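Local coordinates for abietadiene synthase, chloroplastic (Abies grandis, PDB 3S9V), which is a plant enzyme of the terpene synthase family, a largely helical protein that joins a terpene synthase N-terminal domain to a metal-binding domain, at residues A[373-378]-A[423-428]; A[644-649]-A[664-669]; A[675-680]-A[725-730]; A[729-734]-A[746-751]. One frame throughout, in Å; residues are numbered along the deposited sequence.

In the fold
Helix 712-736 ties the four contacts together. Contacts 3 and 4 both use it, share Glu729 and Leu730, and have centres about 8 Å apart; Thr677 OG1 of contact 3 lies 3.7 Å from Ala751 CB of contact 4. Contact 1, a meeting of two loops, packs against Leu727, Glu728, Asn731 and Arg732 of this helix: Trp425 NE1 bonds to Asn731 OD1 at 2.7 Å, and Ser376 OG to Glu728 OE2 at 2.9 Å. Contact 2 is joined to it by the salt bridge from Arg669 NE to Glu729 OE1, 2.6 Å. Contacts 1 and 2 do not touch, their nearest atoms being about 9 Å apart. Contacts 2 and 3 lie within the metal-binding family region.

Contact 1: A[373-378]-A[423-428]; sequences SHVSFP and YPWHKS
His374 and Val375 meet Pro424 and Trp425 where two interhelical loops come together: 373-378, which contains an inverse gamma turn centred on Val375 and lies in the N-terminal terpene synthase region, and 423-428, which follows helix 413-422. The histidine can be followed outward. Its CB presses on Trp425 CB at 3.4 Å, the two side chains passing one another in opposite senses. At CG the tryptophan CB is still the neighbour, now 4.2 Å away. Beyond that the proline takes over: Pro424 CB lies 3.9 Å from His374 ND1, 3.6 Å from CE1 and 3.8 Å from NE2 at the tip. It sits over one ring face, displaced toward the rim, in a CH-pi contact 17° off the ring normal. With CG anti to its own carbonyl carbon (chi1 -75°), the imidazole is swung beside the backbone N and presents that face to the proline.

Val375 makes the matching contact with the indole. Val375 CG2 stands 3.9 Å from the centroid of the five-membered ring of Trp425, only 13° off the normal. The rotation of that indole is fixed further by NE1, which bonds to Asn731 OD1 of helix 712-736; His426 NE2 bonds to the same oxygen. Where the turn passes the indole, the backbone carbonyl oxygen of His374 comes within 3.5 Å of Trp425 CD1.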
loop_
_atom_site.group_PDB
_atom_site.type_symbol
_atom_site.label_atom_id
_atom_site.label_comp_id
_atom_site.label_asym_id
_atom_site.label_seq_id
_atom_site.Cartn_x
_atom_site.Cartn_y
_atom_site.Cartn_z
ATOM N N SER A 373 -9.519 0.756 1.716
ATOM C CA SER A 373 -10.873 0.192 1.695
ATOM C C SER A 373 -10.967 -1.322 1.572
ATOM O O SER A 373 -12.001 -1.909 1.903
ATOM C CB SER A 373 -11.697 0.823 0.567
ATOM O OG SER A 373 -11.243 0.377 -0.703
ATOM N N HIS A 374 -9.906 -1.959 1.087
ATOM C CA HIS A 374 -9.924 -3.410 0.932
ATOM C C HIS A 374 -9.641 -4.160 2.230
ATOM O O HIS A 374 -10.020 -5.319 2.367
ATOM C CB HIS A 374 -8.919 -3.847 -0.139
ATOM C CG HIS A 374 -9.376 -3.578 -1.540
ATOM N ND1 HIS A 374 -10.262 -4.400 -2.203
ATOM C CD2 HIS A 374 -9.115 -2.549 -2.382
ATOM C CE1 HIS A 374 -10.531 -3.888 -3.391
ATOM N NE2 HIS A 374 -9.849 -2.765 -3.524
ATOM N N VAL A 375 -8.980 -3.507 3.182
ATOM C CA VAL A 375 -8.657 -4.166 4.443
ATOM C C VAL A 375 -9.767 -3.869 5.437
ATOM O O VAL A 375 -9.561 -3.228 6.466
ATOM C CB VAL A 375 -7.291 -3.681 4.987
ATOM C CG1 VAL A 375 -6.843 -4.565 6.126
ATOM C CG2 VAL A 375 -6.253 -3.704 3.870
ATOM N N SER A 376 -10.954 -4.367 5.112
ATOM C CA SER A 376 -12.132 -4.143 5.918
ATOM C C SER A 376 -12.605 -5.364 6.686
ATOM O O SER A 376 -12.269 -6.508 6.351
ATOM C CB SER A 376 -13.267 -3.677 5.019
ATOM O OG SER A 376 -13.531 -4.676 4.046
ATOM N N PHE A 377 -13.415 -5.089 7.705
ATOM C CA PHE A 377 -13.999 -6.108 8.555
ATOM C C PHE A 377 -15.486 -6.158 8.250
ATOM O O PHE A 377 -16.043 -5.220 7.682
ATOM C CB PHE A 377 -13.796 -5.755 10.031
ATOM C CG PHE A 377 -12.360 -5.665 10.438
ATOM C CD1 PHE A 377 -11.368 -6.276 9.680
ATOM C CD2 PHE A 377 -11.999 -4.991 11.601
ATOM C CE1 PHE A 377 -10.033 -6.218 10.072
ATOM C CE2 PHE A 377 -10.667 -4.929 12.001
ATOM C CZ PHE A 377 -9.682 -5.545 11.231
ATOM N N PRO A 378 -16.150 -7.258 8.622
ATOM C CA PRO A 378 -17.583 -7.353 8.349
ATOM C C PRO A 378 -18.349 -6.216 9.001
ATOM O O PRO A 378 -18.054 -5.827 10.132
ATOM C CB PRO A 378 -17.957 -8.720 8.924
ATOM C CG PRO A 378 -16.931 -8.934 10.009
ATOM C CD PRO A 378 -15.669 -8.435 9.366
ATOM N N TYR A 423 -4.776 -6.019 -9.004
ATOM C CA TYR A 423 -4.324 -6.895 -7.924
ATOM C C TYR A 423 -4.557 -6.297 -6.534
ATOM O O TYR A 423 -3.601 -5.925 -5.835
ATOM C CB TYR A 423 -2.842 -7.221 -8.109
ATOM C CG TYR A 423 -2.550 -7.921 -9.419
ATOM C CD1 TYR A 423 -3.032 -9.206 -9.667
ATOM C CD2 TYR A 423 -1.830 -7.280 -10.427
ATOM C CE1 TYR A 423 -2.811 -9.840 -10.892
ATOM C CE2 TYR A 423 -1.602 -7.905 -11.657
ATOM C CZ TYR A 423 -2.096 -9.183 -11.882
ATOM O OH TYR A 423 -1.884 -9.795 -13.099
ATOM N N PRO A 424 -5.836 -6.192 -6.120
ATOM C CA PRO A 424 -6.218 -5.645 -4.814
ATOM C C PRO A 424 -5.681 -6.514 -3.684
ATOM O O PRO A 424 -5.098 -7.569 -3.920
ATOM C CB PRO A 424 -7.749 -5.685 -4.842
ATOM C CG PRO A 424 -8.083 -5.665 -6.281
ATOM C CD PRO A 424 -7.035 -6.546 -6.896
ATOM N N TRP A 425 -5.911 -6.050 -2.462
ATOM C CA TRP A 425 -5.509 -6.716 -1.229
ATOM C C TRP A 425 -5.541 -8.256 -1.283
ATOM O O TRP A 425 -4.514 -8.926 -1.176
ATOM C CB TRP A 425 -6.427 -6.204 -0.112
ATOM C CG TRP A 425 -6.262 -6.835 1.239
ATOM C CD1 TRP A 425 -7.233 -7.445 1.970
ATOM C CD2 TRP A 425 -5.082 -6.847 2.048
ATOM N NE1 TRP A 425 -6.737 -7.835 3.192
ATOM C CE2 TRP A 425 -5.417 -7.481 3.266
ATOM C CE3 TRP A 425 -3.773 -6.379 1.865
ATOM C CZ2 TRP A 425 -4.496 -7.663 4.296
ATOM C CZ3 TRP A 425 -2.853 -6.558 2.893
ATOM C CH2 TRP A 425 -3.222 -7.197 4.094
ATOM N N HIS A 426 -6.727 -8.813 -1.466
ATOM C CA HIS A 426 -6.883 -10.260 -1.487
ATOM C C HIS A 426 -6.253 -11.011 -2.654
ATOM O O HIS A 426 -6.354 -12.232 -2.711
ATOM C CB HIS A 426 -8.370 -10.606 -1.395
ATOM C CG HIS A 426 -9.001 -10.185 -0.105
ATOM N ND1 HIS A 426 -10.266 -9.643 -0.033
ATOM C CD2 HIS A 426 -8.538 -10.225 1.166
ATOM C CE1 HIS A 426 -10.555 -9.365 1.225
ATOM N NE2 HIS A 426 -9.523 -9.709 1.974
ATOM N N LYS A 427 -5.605 -10.296 -3.568
ATOM C CA LYS A 427 -4.977 -10.919 -4.731
ATOM C C LYS A 427 -3.533 -10.480 -4.887
ATOM O O LYS A 427 -2.869 -10.857 -5.851
ATOM C CB LYS A 427 -5.716 -10.547 -6.019
ATOM C CG LYS A 427 -7.168 -10.939 -6.077
ATOM C CD LYS A 427 -7.741 -10.561 -7.428
ATOM C CE LYS A 427 -9.233 -10.792 -7.486
ATOM N NZ LYS A 427 -9.774 -10.435 -8.827
ATOM N N SER A 428 -3.051 -9.682 -3.947
ATOM C CA SER A 428 -1.693 -9.179 -4.013
ATOM C C SER A 428 -0.707 -9.952 -3.129
ATOM O O SER A 428 -0.761 -9.867 -1.901
ATOM C CB SER A 428 -1.687 -7.699 -3.633
ATOM O OG SER A 428 -0.379 -7.159 -3.724
#

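Contact 2: A[644-649]-A[664-669]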
loop_
_atom_site.group_PDB
_atom_site.type_symbol
_atom_site.label_atom_id
_atom_site.label_comp_id
_atom_site.label_asym_id
_atom_site.label_seq_id
_atom_site.Cartn_x
_atom_site.Cartn_y
_atom_site.Cartn_z
ATOM N N VAL A 644 -2.020 -28.496 3.541
ATOM C CA VAL A 644 -0.768 -27.844 3.209
ATOM C C VAL A 644 -0.287 -27.003 4.399
ATOM O O VAL A 644 0.879 -27.056 4.789
ATOM C CB VAL A 644 -0.955 -26.937 1.986
ATOM C CG1 VAL A 644 0.376 -26.293 1.606
ATOM C CG2 VAL A 644 -1.533 -27.753 0.831
ATOM N N VAL A 645 -1.202 -26.239 4.982
ATOM C CA VAL A 645 -0.871 -25.402 6.127
ATOM C C VAL A 645 -0.458 -26.191 7.368
ATOM O O VAL A 645 0.582 -25.924 7.964
ATOM C CB VAL A 645 -2.060 -24.494 6.509
ATOM C CG1 VAL A 645 -1.796 -23.815 7.847
ATOM C CG2 VAL A 645 -2.273 -23.448 5.424
ATOM N N LEU A 646 -1.273 -27.164 7.753
ATOM C CA LEU A 646 -0.993 -27.941 8.946
ATOM C C LEU A 646 0.335 -28.699 8.916
ATOM O O LEU A 646 0.981 -28.874 9.951
ATOM C CB LEU A 646 -2.160 -28.883 9.221
ATOM C CG LEU A 646 -3.453 -28.118 9.556
ATOM C CD1 LEU A 646 -4.613 -29.088 9.741
ATOM C CD2 LEU A 646 -3.253 -27.292 10.818
ATOM N N ILE A 647 0.759 -29.139 7.741
ATOM C CA ILE A 647 2.029 -29.837 7.667
ATOM C C ILE A 647 3.187 -28.832 7.586
ATOM O O ILE A 647 4.218 -29.020 8.227
ATOM C CB ILE A 647 2.039 -30.825 6.490
ATOM C CG1 ILE A 647 0.912 -31.849 6.706
ATOM C CG2 ILE A 647 3.392 -31.520 6.397
ATOM C CD1 ILE A 647 0.886 -32.982 5.727
ATOM N N SER A 648 3.004 -27.747 6.833
ATOM C CA SER A 648 4.038 -26.716 6.721
ATOM C C SER A 648 4.311 -26.021 8.072
ATOM O O SER A 648 5.443 -25.621 8.353
ATOM C CB SER A 648 3.619 -25.652 5.702
ATOM O OG SER A 648 3.500 -26.192 4.401
ATOM N N ALA A 649 3.267 -25.877 8.893
ATOM C CA ALA A 649 3.361 -25.224 10.200
ATOM C C ALA A 649 4.333 -25.892 11.176
ATOM O O ALA A 649 4.612 -25.353 12.246
ATOM C CB ALA A 649 1.972 -25.142 10.836
ATOM N N ILE A 664 -5.097 -22.695 14.652
ATOM C CA ILE A 664 -5.037 -22.823 13.198
ATOM C C ILE A 664 -5.400 -24.220 12.705
ATOM O O ILE A 664 -5.227 -24.526 11.521
ATOM C CB ILE A 664 -3.627 -22.494 12.668
ATOM C CG1 ILE A 664 -2.617 -23.504 13.228
ATOM C CG2 ILE A 664 -3.251 -21.069 13.047
ATOM C CD1 ILE A 664 -1.254 -23.462 12.559
ATOM N N ASP A 665 -5.895 -25.065 13.605
ATOM C CA ASP A 665 -6.251 -26.429 13.226
ATOM C C ASP A 665 -7.593 -26.492 12.506
ATOM O O ASP A 665 -8.227 -25.468 12.262
ATOM C CB ASP A 665 -6.256 -27.366 14.449
ATOM C CG ASP A 665 -7.343 -27.020 15.462
ATOM O OD1 ASP A 665 -8.418 -26.532 15.054
ATOM O OD2 ASP A 665 -7.125 -27.262 16.672
ATOM N N ARG A 666 -8.025 -27.701 12.175
ATOM C CA ARG A 666 -9.268 -27.882 11.449
ATOM C C ARG A 666 -10.518 -27.414 12.191
ATOM O O ARG A 666 -11.559 -27.178 11.571
ATOM C CB ARG A 666 -9.396 -29.339 11.025
ATOM C CG ARG A 666 -8.253 -29.790 10.101
ATOM C CD ARG A 666 -8.612 -31.082 9.422
ATOM N NE ARG A 666 -7.575 -31.658 8.571
ATOM C CZ ARG A 666 -7.239 -31.226 7.358
ATOM N NH1 ARG A 666 -6.285 -31.859 6.676
ATOM N NH2 ARG A 666 -7.837 -30.164 6.829
ATOM N N GLU A 667 -10.412 -27.259 13.507
ATOM C CA GLU A 667 -11.530 -26.796 14.325
ATOM C C GLU A 667 -11.596 -25.273 14.435
ATOM O O GLU A 667 -12.580 -24.736 14.932
ATOM C CB GLU A 667 -11.445 -27.396 15.734
ATOM C CG GLU A 667 -12.107 -28.767 15.885
ATOM C CD GLU A 667 -11.615 -29.789 14.870
ATOM O OE1 GLU A 667 -10.392 -30.059 14.844
ATOM O OE2 GLU A 667 -12.453 -30.323 14.103
ATOM N N SER A 668 -10.559 -24.573 13.976
ATOM C CA SER A 668 -10.557 -23.111 14.059
ATOM C C SER A 668 -11.320 -22.435 12.916
ATOM O O SER A 668 -11.315 -22.903 11.776
ATOM C CB SER A 668 -9.123 -22.571 14.091
ATOM O OG SER A 668 -8.490 -22.686 12.824
ATOM N N ARG A 669 -11.968 -21.324 13.233
ATOM C CA ARG A 669 -12.723 -20.561 12.245
ATOM C C ARG A 669 -11.756 -20.025 11.193
ATOM O O ARG A 669 -12.086 -19.951 10.014
ATOM C CB ARG A 669 -13.443 -19.397 12.932
ATOM C CG ARG A 669 -14.199 -18.462 12.007
ATOM C CD ARG A 669 -15.388 -19.156 11.339
ATOM N NE ARG A 669 -16.194 -18.221 10.557
ATOM C CZ ARG A 669 -17.165 -18.584 9.720
ATOM N NH1 ARG A 669 -17.457 -19.864 9.551
ATOM N NH2 ARG A 669 -17.836 -17.667 9.036
#
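Leu646, on helix 641-648, makes most of the contact with the loop 664-669, and its two methyls divide the work; both segments belong to the metal-binding family region. In the van der Waals part, Leu646 CD2 rests against the loop's backbone, 3.5 Å from Ile664 O and 3.9 Å from Asp665 CA. Leu646 CD1 meets Arg666, 3.7 Å from CG, and stands 4.1 Å above the guanidinium plane, over its centre, so the flat group lies across the methyl. One turn later in the chain Ala649 CB touches Ile664 CD1 at 4.0 Å.

The polar interactions keep the turn in shape. Asp665 to Ser668 is a type I beta turn overlaid with an Asx turn: Asp665 OD1 takes the Glu667 N-H at 2.6 Å, a bent bond of 134° that arrives from above the carboxylate plane. Asp665 O is gripped twice by Ser668, by its N at 3.0 Å and by its OG at 2.9 Å, the latter in the carbonyl plane. Ser668 is also the N-cap of helix 669-693, its OG capping the backbone N of Leu671.

Around the contact, Arg666 NH1 bonds to Thr643 OG1 and Val605 O. Leu646 packs on Val605 of helix 599-621 and on Leu671 of helix 669-693, while Tyr743 of helix 741-757 touches both Ala649 and Ile664.

Contact 3: A[675-680]-A[725-730]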
loop_
_atom_site.group_PDB
_atom_site.type_symbol
_atom_site.label_atom_id
_atom_site.label_comp_id
_atom_site.label_asym_id
_atom_site.label_seq_id
_atom_site.Cartn_x
_atom_site.Cartn_y
_atom_site.Cartn_z
ATOM N N GLY A 675 -10.121 -22.304 3.852
ATOM C CA GLY A 675 -10.587 -23.387 3.006
ATOM C C GLY A 675 -11.846 -23.004 2.249
ATOM O O GLY A 675 -11.979 -23.304 1.061
ATOM N N LEU A 676 -12.773 -22.337 2.933
ATOM C CA LEU A 676 -14.019 -21.924 2.296
ATOM C C LEU A 676 -13.762 -20.982 1.129
ATOM O O LEU A 676 -14.238 -21.231 0.024
ATOM C CB LEU A 676 -14.963 -21.253 3.307
ATOM C CG LEU A 676 -16.298 -20.716 2.766
ATOM C CD1 LEU A 676 -17.074 -21.858 2.136
ATOM C CD2 LEU A 676 -17.122 -20.071 3.904
ATOM N N THR A 677 -13.010 -19.911 1.357
ATOM C CA THR A 677 -12.741 -18.970 0.271
ATOM C C THR A 677 -11.995 -19.616 -0.899
ATOM O O THR A 677 -12.257 -19.293 -2.062
ATOM C CB THR A 677 -11.933 -17.730 0.743
ATOM O OG1 THR A 677 -10.647 -18.139 1.226
ATOM C CG2 THR A 677 -12.692 -16.984 1.834
ATOM N N GLY A 678 -11.071 -20.523 -0.596
ATOM C CA GLY A 678 -10.320 -21.176 -1.654
ATOM C C GLY A 678 -11.251 -22.016 -2.503
ATOM O O GLY A 678 -11.215 -21.968 -3.736
ATOM N N ARG A 679 -12.102 -22.787 -1.842
ATOM C CA ARG A 679 -13.052 -23.632 -2.543
ATOM C C ARG A 679 -13.977 -22.844 -3.466
ATOM O O ARG A 679 -14.177 -23.216 -4.618
ATOM C CB ARG A 679 -13.932 -24.384 -1.555
ATOM C CG ARG A 679 -14.973 -25.267 -2.235
ATOM C CD ARG A 679 -14.336 -26.593 -2.551
ATOM N NE ARG A 679 -14.113 -26.814 -3.965
ATOM C CZ ARG A 679 -13.331 -27.775 -4.451
ATOM N NH1 ARG A 679 -13.193 -27.908 -5.762
ATOM N NH2 ARG A 679 -12.674 -28.591 -3.633
ATOM N N LEU A 680 -14.558 -21.772 -2.944
ATOM C CA LEU A 680 -15.493 -20.968 -3.726
ATOM C C LEU A 680 -14.886 -20.252 -4.931
ATOM O O LEU A 680 -15.500 -20.218 -6.001
ATOM C CB LEU A 680 -16.197 -19.944 -2.825
ATOM C CG LEU A 680 -17.022 -20.508 -1.660
ATOM C CD1 LEU A 680 -17.764 -19.383 -0.954
ATOM C CD2 LEU A 680 -18.013 -21.527 -2.185
ATOM N N ASN A 725 -17.935 -12.068 1.774
ATOM C CA ASN A 725 -18.166 -11.872 3.198
ATOM C C ASN A 725 -17.165 -12.713 3.971
ATOM O O ASN A 725 -16.688 -12.305 5.027
ATOM C CB ASN A 725 -19.597 -12.255 3.579
ATOM C CG ASN A 725 -20.633 -11.364 2.913
ATOM O OD1 ASN A 725 -20.502 -10.137 2.906
ATOM N ND2 ASN A 725 -21.677 -11.978 2.361
ATOM N N ALA A 726 -16.832 -13.878 3.419
ATOM C CA ALA A 726 -15.873 -14.783 4.041
ATOM C C ALA A 726 -14.476 -14.175 4.035
ATOM O O ALA A 726 -13.717 -14.334 4.996
ATOM C CB ALA A 726 -15.860 -16.115 3.305
ATOM N N LEU A 727 -14.132 -13.487 2.948
ATOM C CA LEU A 727 -12.817 -12.856 2.840
ATOM C C LEU A 727 -12.737 -11.698 3.825
ATOM O O LEU A 727 -11.676 -11.397 4.386
ATOM C CB LEU A 727 -12.574 -12.341 1.415
ATOM C CG LEU A 727 -12.116 -13.351 0.361
ATOM C CD1 LEU A 727 -12.199 -12.731 -1.029
ATOM C CD2 LEU A 727 -10.693 -13.797 0.679
ATOM N N GLU A 728 -13.875 -11.050 4.029
ATOM C CA GLU A 728 -13.953 -9.923 4.945
ATOM C C GLU A 728 -13.769 -10.450 6.367
ATOM O O GLU A 728 -13.057 -9.853 7.172
ATOM C CB GLU A 728 -15.307 -9.238 4.778
ATOM C CG GLU A 728 -15.361 -7.807 5.255
ATOM C CD GLU A 728 -16.438 -7.009 4.540
ATOM O OE1 GLU A 728 -17.601 -7.469 4.502
ATOM O OE2 GLU A 728 -16.121 -5.918 4.018
ATOM N N GLU A 729 -14.399 -11.581 6.668
ATOM C CA GLU A 729 -14.268 -12.182 7.985
ATOM C C GLU A 729 -12.831 -12.677 8.160
ATOM O O GLU A 729 -12.264 -12.609 9.257
ATOM C CB GLU A 729 -15.259 -13.349 8.163
ATOM C CG GLU A 729 -15.157 -13.984 9.556
ATOM C CD GLU A 729 -16.280 -14.961 9.902
ATOM O OE1 GLU A 729 -16.156 -15.637 10.952
ATOM O OE2 GLU A 729 -17.277 -15.052 9.148
ATOM N N LEU A 730 -12.240 -13.163 7.071
ATOM C CA LEU A 730 -10.861 -13.657 7.102
ATOM C C LEU A 730 -9.891 -12.511 7.419
ATOM O O LEU A 730 -8.873 -12.724 8.082
ATOM C CB LEU A 730 -10.497 -14.305 5.760
ATOM C CG LEU A 730 -9.141 -15.003 5.699
ATOM C CD1 LEU A 730 -9.094 -16.107 6.755
ATOM C CD2 LEU A 730 -8.922 -15.579 4.316
#
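Thr677 OG1 is held by its own helix, bonded to Met674 O and weakly to Leu673 O; with the hydroxyl held there, the methyl faces Ala726 and Leu727. The contact is an antiparallel packing of two long helices, 669-693 and 712-736, in the helical bundle of the metal-binding region. Over the short segments the axes approach to 9.5 Å with N-to-C directions 148° apart. The backbones come nearest at Thr677 and Ala726, whose CA atoms are 6.4 Å apart, consistent with the small alanine at this point.

Thr677 carries most of the contact. Its OG1 occupies the crowded position between backbone N and carbonyl carbon (chi1 63°), leaving CG2 anti to that carbonyl carbon and directed across the interface. Thr677 CG2 lies 3.6 Å from Ala726 CB and 3.9 Å from Leu727 CD2, and Thr677 CB is itself 4.1 Å from the same leucine methyl. The first bond of the Leu727 side chain points neither toward nor away from the facing helix, but its branched end comes near the threonine. On another part of the interface Leu676 CD2 touches Ala726 CB at 4.2 Å, so the alanine methyl serves both residues.

Helix 741-757 also covers this junction, with Ala751 against Thr677 and Gln755 against Leu727. At the edge of the contact, Leu730 CD2 approaches the hydroxyl oxygen Thr677 OG1 to 4.4 Å.

Contact 4: A[729-734]-A[746-751]; sequences ELNREF and LVFETA
Phe734 and Phe748 form an offset stack across a helical hairpin made by the consecutive helices 712-736 and 741-757. The axes run antiparallel at 152°, 10.5 Å apart over the short segments. The ring centroids are 4.3 Å apart and the planes 16° from parallel. Both phenylalanines place CG anti to the backbone N, which extends each ring toward the facing helix. The two side chains run nearly perpendicular in direction while their rings stay almost parallel. Phe748 CD2 lies over the centre of the Phe734 ring, whereas Phe734 CG lies over the Phe748 face toward the rim, and Phe734 CD1 reaches back to Phe748 CB at 3.4 Å.

Asn731 begins by pointing away from the other helix, yet its CG, anti to the carbonyl carbon and beside the backbone N, brings OD1 round to the ring: Asn731 OD1 is 3.4 Å from Phe748 CZ, with amide and ring planes inclined to each other. The amide is fixed from outside, ND2 bonding to Ser376 O and the oxygen held by the Trp425 and His426 rings. Phe748 also packs on His426.

Leu730 meets the same ring at its edge, Leu730 CG lying near the ring plane 3.7 Å from Phe748 CD1. Further along, Leu730 CD2 touches the methyl of Ala751, CB, at 3.7 Å.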
loop_
_atom_site.group_PDB
_atom_site.type_symbol
_atom_site.label_atom_id
_atom_site.label_comp_id
_atom_site.label_asym_id
_atom_site.label_seq_id
_atom_site.Cartn_x
_atom_site.Cartn_y
_atom_site.Cartn_z
ATOM N N GLU A 729 -14.399 -11.581 6.668
ATOM C CA GLU A 729 -14.268 -12.182 7.985
ATOM C C GLU A 729 -12.831 -12.677 8.160
ATOM O O GLU A 729 -12.264 -12.609 9.257
ATOM C CB GLU A 729 -15.259 -13.349 8.163
ATOM C CG GLU A 729 -15.157 -13.984 9.556
ATOM C CD GLU A 729 -16.280 -14.961 9.902
ATOM O OE1 GLU A 729 -16.156 -15.637 10.952
ATOM O OE2 GLU A 729 -17.277 -15.052 9.148
ATOM N N LEU A 730 -12.240 -13.163 7.071
ATOM C CA LEU A 730 -10.861 -13.657 7.102
ATOM C C LEU A 730 -9.891 -12.511 7.419
ATOM O O LEU A 730 -8.873 -12.724 8.082
ATOM C CB LEU A 730 -10.497 -14.305 5.760
ATOM C CG LEU A 730 -9.141 -15.003 5.699
ATOM C CD1 LEU A 730 -9.094 -16.107 6.755
ATOM C CD2 LEU A 730 -8.922 -15.579 4.316
ATOM N N ASN A 731 -10.199 -11.299 6.954
ATOM C CA ASN A 731 -9.336 -10.162 7.258
ATOM C C ASN A 731 -9.303 -9.954 8.764
ATOM O O ASN A 731 -8.235 -9.819 9.363
ATOM C CB ASN A 731 -9.853 -8.857 6.638
ATOM C CG ASN A 731 -9.539 -8.731 5.171
ATOM O OD1 ASN A 731 -8.509 -9.218 4.694
ATOM N ND2 ASN A 731 -10.414 -8.041 4.444
ATOM N N ARG A 732 -10.485 -9.921 9.375
ATOM C CA ARG A 732 -10.561 -9.688 10.805
ATOM C C ARG A 732 -9.790 -10.737 11.572
ATOM O O ARG A 732 -9.142 -10.422 12.563
ATOM C CB ARG A 732 -12.015 -9.652 11.289
ATOM C CG ARG A 732 -12.153 -9.137 12.726
ATOM C CD ARG A 732 -13.609 -8.944 13.116
ATOM N NE ARG A 732 -14.393 -10.157 12.906
ATOM C CZ ARG A 732 -15.716 -10.226 13.017
ATOM N NH1 ARG A 732 -16.341 -11.376 12.803
ATOM N NH2 ARG A 732 -16.416 -9.147 13.340
ATOM N N GLU A 733 -9.860 -11.985 11.120
ATOM C CA GLU A 733 -9.129 -13.053 11.798
ATOM C C GLU A 733 -7.628 -12.809 11.661
ATOM O O GLU A 733 -6.896 -12.826 12.649
ATOM C CB GLU A 733 -9.481 -14.418 11.203
ATOM C CG GLU A 733 -10.941 -14.797 11.304
ATOM C CD GLU A 733 -11.409 -14.944 12.731
ATOM O OE1 GLU A 733 -10.793 -15.733 13.480
ATOM O OE2 GLU A 733 -12.396 -14.274 13.100
ATOM N N PHE A 734 -7.186 -12.572 10.429
ATOM C CA PHE A 734 -5.782 -12.327 10.139
ATOM C C PHE A 734 -5.228 -11.181 10.965
ATOM O O PHE A 734 -4.091 -11.224 11.431
ATOM C CB PHE A 734 -5.607 -12.009 8.651
ATOM C CG PHE A 734 -4.207 -11.588 8.276
ATOM C CD1 PHE A 734 -3.147 -12.491 8.346
ATOM C CD2 PHE A 734 -3.952 -10.290 7.841
ATOM C CE1 PHE A 734 -1.849 -12.108 7.986
ATOM C CE2 PHE A 734 -2.657 -9.894 7.478
ATOM C CZ PHE A 734 -1.606 -10.803 7.550
ATOM N N LEU A 746 0.813 -17.984 6.786
ATOM C CA LEU A 746 0.593 -19.278 6.141
ATOM C C LEU A 746 -0.879 -19.487 5.841
ATOM O O LEU A 746 -1.238 -20.003 4.793
ATOM C CB LEU A 746 1.090 -20.418 7.028
ATOM C CG LEU A 746 2.586 -20.706 6.977
ATOM C CD1 LEU A 746 2.935 -21.750 8.021
ATOM C CD2 LEU A 746 2.966 -21.191 5.579
ATOM N N VAL A 747 -1.736 -19.083 6.767
ATOM C CA VAL A 747 -3.160 -19.249 6.566
ATOM C C VAL A 747 -3.738 -18.236 5.578
ATOM O O VAL A 747 -4.392 -18.615 4.606
ATOM C CB VAL A 747 -3.924 -19.132 7.898
ATOM C CG1 VAL A 747 -5.436 -19.228 7.646
ATOM C CG2 VAL A 747 -3.494 -20.240 8.837
ATOM N N PHE A 748 -3.473 -16.954 5.820
ATOM C CA PHE A 748 -4.001 -15.873 4.988
ATOM C C PHE A 748 -3.426 -15.800 3.569
ATOM O O PHE A 748 -4.140 -15.519 2.609
ATOM C CB PHE A 748 -3.781 -14.536 5.707
ATOM C CG PHE A 748 -4.544 -13.393 5.108
ATOM C CD1 PHE A 748 -5.920 -13.311 5.247
ATOM C CD2 PHE A 748 -3.885 -12.402 4.392
ATOM C CE1 PHE A 748 -6.629 -12.260 4.681
ATOM C CE2 PHE A 748 -4.591 -11.349 3.820
ATOM C CZ PHE A 748 -5.958 -11.280 3.968
ATOM N N GLU A 749 -2.127 -16.040 3.436
ATOM C CA GLU A 749 -1.481 -15.995 2.129
ATOM C C GLU A 749 -1.909 -17.164 1.257
ATOM O O GLU A 749 -1.992 -17.039 0.033
ATOM C CB GLU A 749 0.037 -16.011 2.283
ATOM C CG GLU A 749 0.609 -14.799 3.006
ATOM C CD GLU A 749 0.246 -13.488 2.334
ATOM O OE1 GLU A 749 0.266 -13.431 1.089
ATOM O OE2 GLU A 749 -0.048 -12.512 3.053
ATOM N N THR A 750 -2.166 -18.310 1.879
ATOM C CA THR A 750 -2.599 -19.467 1.118
ATOM C C THR A 750 -3.958 -19.134 0.488
ATOM O O THR A 750 -4.200 -19.476 -0.664
ATOM C CB THR A 750 -2.678 -20.738 2.008
ATOM O OG1 THR A 750 -1.351 -21.154 2.369
ATOM C CG2 THR A 750 -3.350 -21.869 1.266
ATOM N N ALA A 751 -4.835 -18.447 1.223
ATOM C CA ALA A 751 -6.137 -18.062 0.664
ATOM C C ALA A 751 -5.916 -17.080 -0.499
ATOM O O ALA A 751 -6.561 -17.182 -1.540
ATOM C CB ALA A 751 -7.031 -17.412 1.746
#